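Ribonucleoside-diphosphate reductase subunit beta (PDB 6ZJK) forms the R2 subunit of a class I ribonucleotide reductase, housing a di-iron centre that probably generates the radical needed to reduce ribonucleoside diphosphates to deoxyribonucleotides. Local coordinates at residues W71-F85 against K223-D237. Sequence-based numbering, arbitrary orientation.
Sequences WIPEEISLNEDIKQF and KMTATSTIFKYINRD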
loop_
_atom_site.group_PDB
_atom_site.type_symbol
_atom_site.label_atom_id
_atom_site.label_comp_id
_atom_site.label_asym_id
_atom_site.label_seq_id
_atom_site.Cartn_x
_atom_site.Cartn_y
_atom_site.Cartn_z
ATOM N N TRP A 71 10.857 5.122 7.679
ATOM C CA TRP A 71 11.826 6.174 7.460
ATOM C C TRP A 71 11.380 7.074 6.304
ATOM O O TRP A 71 10.600 6.690 5.490
ATOM C CB TRP A 71 13.231 5.598 7.228
ATOM C CG TRP A 71 13.320 4.745 6.036
ATOM C CD1 TRP A 71 12.790 3.538 5.879
ATOM C CD2 TRP A 71 13.955 5.064 4.813
ATOM N NE1 TRP A 71 13.042 3.074 4.648
ATOM C CE2 TRP A 71 13.762 4.001 3.966
ATOM C CE3 TRP A 71 14.664 6.160 4.350
ATOM C CZ2 TRP A 71 14.243 3.988 2.689
ATOM C CZ3 TRP A 71 15.133 6.144 3.094
ATOM C CH2 TRP A 71 14.932 5.071 2.276
ATOM N N ILE A 72 11.886 8.281 6.289
ATOM C CA ILE A 72 11.578 9.267 5.289
ATOM C C ILE A 72 12.873 9.690 4.645
ATOM O O ILE A 72 13.703 10.274 5.257
ATOM C CB ILE A 72 10.845 10.486 5.886
ATOM C CG1 ILE A 72 9.571 10.059 6.607
ATOM C CG2 ILE A 72 10.504 11.467 4.803
ATOM C CD1 ILE A 72 8.810 11.179 7.256
ATOM N N PRO A 73 13.010 9.387 3.391
ATOM C CA PRO A 73 14.204 9.630 2.595
ATOM C C PRO A 73 14.726 11.032 2.670
ATOM O O PRO A 73 15.865 11.256 2.956
ATOM C CB PRO A 73 13.766 9.310 1.203
ATOM C CG PRO A 73 12.624 8.458 1.355
ATOM C CD PRO A 73 11.985 8.700 2.643
ATOM N N GLU A 74 13.844 12.023 2.595
ATOM C CA GLU A 74 14.231 13.449 2.664
ATOM C C GLU A 74 14.755 13.943 3.977
ATOM O O GLU A 74 15.272 14.962 4.036
ATOM C CB GLU A 74 13.144 14.371 2.121
ATOM C CG GLU A 74 12.932 14.234 0.634
ATOM C CD GLU A 74 11.883 15.158 0.039
ATOM O OE1 GLU A 74 11.296 15.946 0.786
ATOM O OE2 GLU A 74 11.660 15.094 -1.175
ATOM N N GLU A 75 14.715 13.095 4.979
ATOM C CA GLU A 75 15.226 13.455 6.266
ATOM C C GLU A 75 16.731 13.148 6.383
ATOM O O GLU A 75 17.317 13.410 7.381
ATOM C CB GLU A 75 14.419 12.763 7.371
ATOM C CG GLU A 75 13.298 13.592 7.969
ATOM C CD GLU A 75 12.426 12.868 8.997
ATOM O OE1 GLU A 75 11.402 13.407 9.380
ATOM O OE2 GLU A 75 12.731 11.772 9.436
ATOM N N ILE A 76 17.329 12.582 5.347
ATOM C CA ILE A 76 18.727 12.267 5.345
ATOM C C ILE A 76 19.434 13.276 4.471
ATOM O O ILE A 76 19.189 13.346 3.335
ATOM C CB ILE A 76 18.941 10.861 4.820
ATOM C CG1 ILE A 76 18.384 9.852 5.789
ATOM C CG2 ILE A 76 20.399 10.607 4.617
ATOM C CD1 ILE A 76 17.885 8.631 5.109
ATOM N N SER A 77 20.342 14.022 5.026
ATOM C CA SER A 77 20.969 15.073 4.233
ATOM C C SER A 77 22.031 14.518 3.288
ATOM O O SER A 77 22.870 13.703 3.680
ATOM C CB SER A 77 21.618 16.101 5.148
ATOM O OG SER A 77 22.646 16.764 4.448
ATOM N N LEU A 78 22.033 15.093 2.084
ATOM C CA LEU A 78 22.923 14.732 0.983
ATOM C C LEU A 78 24.011 15.780 0.767
ATOM O O LEU A 78 24.653 15.793 -0.288
ATOM C CB LEU A 78 22.132 14.521 -0.314
ATOM C CG LEU A 78 21.216 13.291 -0.333
ATOM C CD1 LEU A 78 20.520 13.110 -1.686
ATOM C CD2 LEU A 78 21.989 12.018 0.051
ATOM N N ASN A 79 24.198 16.696 1.724
ATOM C CA ASN A 79 25.061 17.850 1.507
ATOM C C ASN A 79 26.467 17.428 1.103
ATOM O O ASN A 79 27.085 18.078 0.256
ATOM C CB ASN A 79 25.100 18.717 2.762
ATOM C CG ASN A 79 23.894 19.634 2.880
ATOM O OD1 ASN A 79 22.938 19.549 2.099
ATOM N ND2 ASN A 79 23.926 20.514 3.874
ATOM N N GLU A 80 26.982 16.332 1.677
ATOM C CA GLU A 80 28.330 15.889 1.322
ATOM C C GLU A 80 28.365 15.267 -0.069
ATOM O O GLU A 80 29.338 15.450 -0.810
ATOM C CB GLU A 80 28.863 14.890 2.359
ATOM C CG GLU A 80 29.275 15.515 3.686
ATOM C CD GLU A 80 30.261 16.659 3.502
ATOM O OE1 GLU A 80 31.342 16.427 2.909
ATOM O OE2 GLU A 80 29.956 17.792 3.938
ATOM N N ASP A 81 27.296 14.566 -0.457
ATOM C CA ASP A 81 27.250 13.963 -1.784
ATOM C C ASP A 81 27.118 15.010 -2.892
ATOM O O ASP A 81 27.602 14.784 -4.011
ATOM C CB ASP A 81 26.085 12.975 -1.879
ATOM C CG ASP A 81 26.251 11.765 -0.933
ATOM O OD1 ASP A 81 26.971 11.879 0.090
ATOM O OD2 ASP A 81 25.710 10.679 -1.258
ATOM N N ILE A 82 26.501 16.161 -2.608
ATOM C CA ILE A 82 26.434 17.224 -3.614
ATOM C C ILE A 82 27.835 17.664 -4.020
ATOM O O ILE A 82 28.135 17.822 -5.210
ATOM C CB ILE A 82 25.609 18.406 -3.078
ATOM C CG1 ILE A 82 24.162 17.961 -2.791
ATOM C CG2 ILE A 82 25.638 19.530 -4.071
ATOM C CD1 ILE A 82 23.298 19.029 -2.150
ATOM N N LYS A 83 28.731 17.803 -3.044
ATOM C CA LYS A 83 30.055 18.278 -3.435
ATOM C C LYS A 83 30.851 17.179 -4.136
ATOM O O LYS A 83 31.559 17.444 -5.113
ATOM C CB LYS A 83 30.821 18.744 -2.196
ATOM C CG LYS A 83 29.989 19.428 -1.096
ATOM C CD LYS A 83 30.835 20.491 -0.385
ATOM C CE LYS A 83 30.634 20.513 1.129
ATOM N NZ LYS A 83 31.198 21.713 1.807
ATOM N N GLN A 84 30.631 15.898 -3.835
ATOM C CA GLN A 84 31.464 14.823 -4.374
ATOM C C GLN A 84 31.017 14.340 -5.749
ATOM O O GLN A 84 31.835 13.785 -6.494
ATOM C CB GLN A 84 31.457 13.643 -3.408
ATOM C CG GLN A 84 31.843 14.040 -2.010
ATOM C CD GLN A 84 31.964 12.859 -1.085
ATOM O OE1 GLN A 84 30.968 12.213 -0.743
ATOM N NE2 GLN A 84 33.188 12.581 -0.650
ATOM N N PHE A 85 29.729 14.476 -6.080
ATOM C CA PHE A 85 29.232 13.976 -7.361
ATOM C C PHE A 85 30.006 14.469 -8.592
ATOM O O PHE A 85 30.190 13.666 -9.522
ATOM C CB PHE A 85 27.741 14.321 -7.501
ATOM C CG PHE A 85 27.068 13.632 -8.652
ATOM C CD1 PHE A 85 26.677 12.309 -8.555
ATOM C CD2 PHE A 85 26.827 14.309 -9.835
ATOM C CE1 PHE A 85 26.065 11.669 -9.613
ATOM C CE2 PHE A 85 26.203 13.679 -10.898
ATOM C CZ PHE A 85 25.818 12.362 -10.785
ATOM N N LYS A 223 33.251 7.994 -1.061
ATOM C CA LYS A 223 32.501 8.624 -2.141
ATOM C C LYS A 223 31.012 8.313 -1.982
ATOM O O LYS A 223 30.631 7.152 -1.796
ATOM C CB LYS A 223 33.030 8.141 -3.502
ATOM C CG LYS A 223 34.509 8.525 -3.782
ATOM C CD LYS A 223 35.150 7.740 -4.964
ATOM C CE LYS A 223 36.609 8.170 -5.218
ATOM N NZ LYS A 223 37.403 7.243 -6.098
ATOM N N MET A 224 30.170 9.355 -2.062
ATOM C CA MET A 224 28.708 9.221 -1.994
ATOM C C MET A 224 28.257 8.503 -0.724
ATOM O O MET A 224 27.487 7.547 -0.779
ATOM C CB MET A 224 28.147 8.503 -3.229
ATOM C CG MET A 224 28.615 9.114 -4.549
ATOM S SD MET A 224 28.225 10.876 -4.787
ATOM C CE MET A 224 26.429 10.827 -4.985
ATOM N N THR A 225 28.730 8.981 0.432
ATOM C CA THR A 225 28.465 8.270 1.683
ATOM C C THR A 225 27.000 8.369 2.102
ATOM O O THR A 225 26.438 7.406 2.627
ATOM C CB THR A 225 29.353 8.818 2.796
ATOM O OG1 THR A 225 29.396 10.235 2.682
ATOM C CG2 THR A 225 30.777 8.304 2.631
ATOM N N ALA A 226 26.359 9.521 1.887
ATOM C CA ALA A 226 24.976 9.644 2.344
ATOM C C ALA A 226 24.010 8.919 1.419
ATOM O O ALA A 226 22.949 8.475 1.866
ATOM C CB ALA A 226 24.576 11.112 2.476
ATOM N N THR A 227 24.356 8.789 0.137
ATOM C CA THR A 227 23.618 7.887 -0.737
ATOM C C THR A 227 23.674 6.457 -0.192
ATOM O O THR A 227 22.684 5.716 -0.252
ATOM C CB THR A 227 24.189 8.012 -2.156
ATOM O OG1 THR A 227 23.853 9.314 -2.683
ATOM C CG2 THR A 227 23.654 6.955 -3.091
ATOM N N SER A 228 24.802 6.082 0.407
ATOM C CA SER A 228 24.920 4.742 0.952
ATOM C C SER A 228 24.020 4.588 2.178
ATOM O O SER A 228 23.354 3.561 2.332
ATOM C CB SER A 228 26.390 4.455 1.269
ATOM O OG SER A 228 26.548 3.415 2.210
ATOM N N THR A 229 23.921 5.628 3.017
ATOM C CA THR A 229 22.993 5.596 4.150
ATOM C C THR A 229 21.555 5.340 3.700
ATOM O O THR A 229 20.853 4.505 4.287
ATOM C CB THR A 229 23.105 6.885 4.965
ATOM O OG1 THR A 229 24.437 6.967 5.498
ATOM C CG2 THR A 229 22.124 6.872 6.114
ATOM N N ILE A 230 21.097 6.028 2.651
ATOM C CA ILE A 230 19.778 5.712 2.105
ATOM C C ILE A 230 19.689 4.229 1.728
ATOM O O ILE A 230 18.692 3.565 2.039
ATOM C CB ILE A 230 19.451 6.627 0.910
ATOM C CG1 ILE A 230 19.198 8.052 1.400
ATOM C CG2 ILE A 230 18.234 6.133 0.151
ATOM C CD1 ILE A 230 18.942 9.084 0.262
ATOM N N PHE A 231 20.741 3.667 1.097
ATOM C CA PHE A 231 20.642 2.270 0.686
ATOM C C PHE A 231 20.653 1.307 1.875
ATOM O O PHE A 231 20.097 0.215 1.760
ATOM C CB PHE A 231 21.731 1.911 -0.348
ATOM C CG PHE A 231 21.328 2.276 -1.756
ATOM C CD1 PHE A 231 20.427 1.471 -2.456
ATOM C CD2 PHE A 231 21.759 3.471 -2.343
ATOM C CE1 PHE A 231 19.985 1.830 -3.743
ATOM C CE2 PHE A 231 21.333 3.841 -3.639
ATOM C CZ PHE A 231 20.443 3.022 -4.334
ATOM N N LYS A 232 21.251 1.677 3.013
ATOM C CA LYS A 232 21.131 0.840 4.206
ATOM C C LYS A 232 19.684 0.751 4.677
ATOM O O LYS A 232 19.245 -0.303 5.160
ATOM C CB LYS A 232 22.014 1.368 5.335
ATOM C CG LYS A 232 23.513 1.205 5.101
ATOM C CD LYS A 232 24.278 1.889 6.216
ATOM C CE LYS A 232 25.768 1.790 6.017
ATOM N NZ LYS A 232 26.533 2.355 7.170
ATOM N N TYR A 233 18.926 1.852 4.571
ATOM C CA TYR A 233 17.526 1.792 4.977
ATOM C C TYR A 233 16.721 0.905 4.040
ATOM O O TYR A 233 15.875 0.114 4.487
ATOM C CB TYR A 233 16.927 3.204 5.037
ATOM C CG TYR A 233 17.262 3.938 6.306
ATOM C CD1 TYR A 233 16.496 3.750 7.463
ATOM C CD2 TYR A 233 18.342 4.803 6.366
ATOM C CE1 TYR A 233 16.797 4.416 8.634
ATOM C CE2 TYR A 233 18.649 5.485 7.533
ATOM C CZ TYR A 233 17.866 5.293 8.663
ATOM O OH TYR A 233 18.171 5.961 9.830
ATOM N N ILE A 234 17.034 0.971 2.781
ATOM C CA ILE A 234 16.364 0.164 1.816
ATOM C C ILE A 234 16.702 -1.304 2.060
ATOM O O ILE A 234 15.878 -2.121 1.942
ATOM C CB ILE A 234 16.767 0.533 0.409
ATOM C CG1 ILE A 234 16.438 1.997 0.101
ATOM C CG2 ILE A 234 16.077 -0.315 -0.601
ATOM C CD1 ILE A 234 16.534 2.314 -1.349
ATOM N N ASN A 235 17.957 -1.581 2.366
ATOM C CA ASN A 235 18.461 -2.921 2.642
ATOM C C ASN A 235 17.666 -3.475 3.833
ATOM O O ASN A 235 17.163 -4.493 3.734
ATOM C CB ASN A 235 19.944 -2.862 2.951
ATOM C CG ASN A 235 20.666 -4.193 2.772
ATOM O OD1 ASN A 235 20.090 -5.244 2.737
ATOM N ND2 ASN A 235 21.942 -4.093 2.634
ATOM N N ARG A 236 17.573 -2.733 4.914
ATOM C CA ARG A 236 16.779 -3.105 6.045
ATOM C C ARG A 236 15.347 -3.536 5.674
ATOM O O ARG A 236 14.953 -4.608 6.011
ATOM C CB ARG A 236 16.787 -2.039 7.067
ATOM C CG ARG A 236 16.117 -2.439 8.343
ATOM C CD ARG A 236 16.251 -1.396 9.390
ATOM N NE ARG A 236 15.442 -0.224 9.147
ATOM C CZ ARG A 236 15.359 0.779 9.981
ATOM N NH1 ARG A 236 15.992 0.739 11.082
ATOM N NH2 ARG A 236 14.639 1.815 9.726
ATOM N N ASP A 237 14.633 -2.759 4.889
ATOM C CA ASP A 237 13.338 -3.132 4.462
ATOM C C ASP A 237 13.422 -4.401 3.629
ATOM O O ASP A 237 12.649 -5.249 3.777
ATOM C CB ASP A 237 12.647 -2.055 3.603
ATOM C CG ASP A 237 12.220 -0.804 4.367
ATOM O OD1 ASP A 237 12.206 -0.720 5.563
ATOM O OD2 ASP A 237 11.918 0.153 3.705
#
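Asp-81 accepts hydrogen bonds from Ala-226 and Thr-227 where helix 225-237 begins, while Trp-71 packs on Tyr-233 and bonds to Asp-237 further along, as this helix of the ferritin-like di-iron bundle of R2 proteins runs toward the metal site. At the helix start, the carboxylate meets first-turn N-H groups that lack carbonyl partners within the helix. Asp-81 OD1 accepts from Ala-226 N at 3.0 Å, on the syn side. Asp-81 OD2 takes two donors, Thr-227 N and Thr-227 OG1, the hydroxyl arriving nearly along the C-O axis at 2.7 Å. An aspartate suits this buried place, since its charge is probably stabilised by the helix dipole. The extended chain of Gln-84 carries its OE1 to Met-224 N, which donates from above the carbonyl plane, while NE2 hydrogen-bonds to the carbonyl O of Gly-222. Met-224, bent at both outer torsions, curls its CE back against Asp-81 CB and the edge of the Phe-85 ring.

Between the two ends the packing is apolar: Leu-78 CD2 rests on the small Ala-226 CB at 3.7 Å, and Ile-76 CD1 touches both Ile-230 CG1 and Tyr-233 CE2. Trp-71 presents one face to Tyr-233, whose CB sits over the centre of the six-membered ring in a CH-pi contact; the five-membered ring forms an offset stack with the tyrosine, planes 24° apart. Ile-234, near the iron site, packs CG1 against Trp-71 CZ2. Asp-237 also bonds to the iron ligand His-140, giving the Trp-Asp-His link implicated in radical transfer in related R2 proteins; Trp-71 NE1 donates to Asp-237 OD2 at 3.3 Å, nearly straight (173°) and in the indole plane.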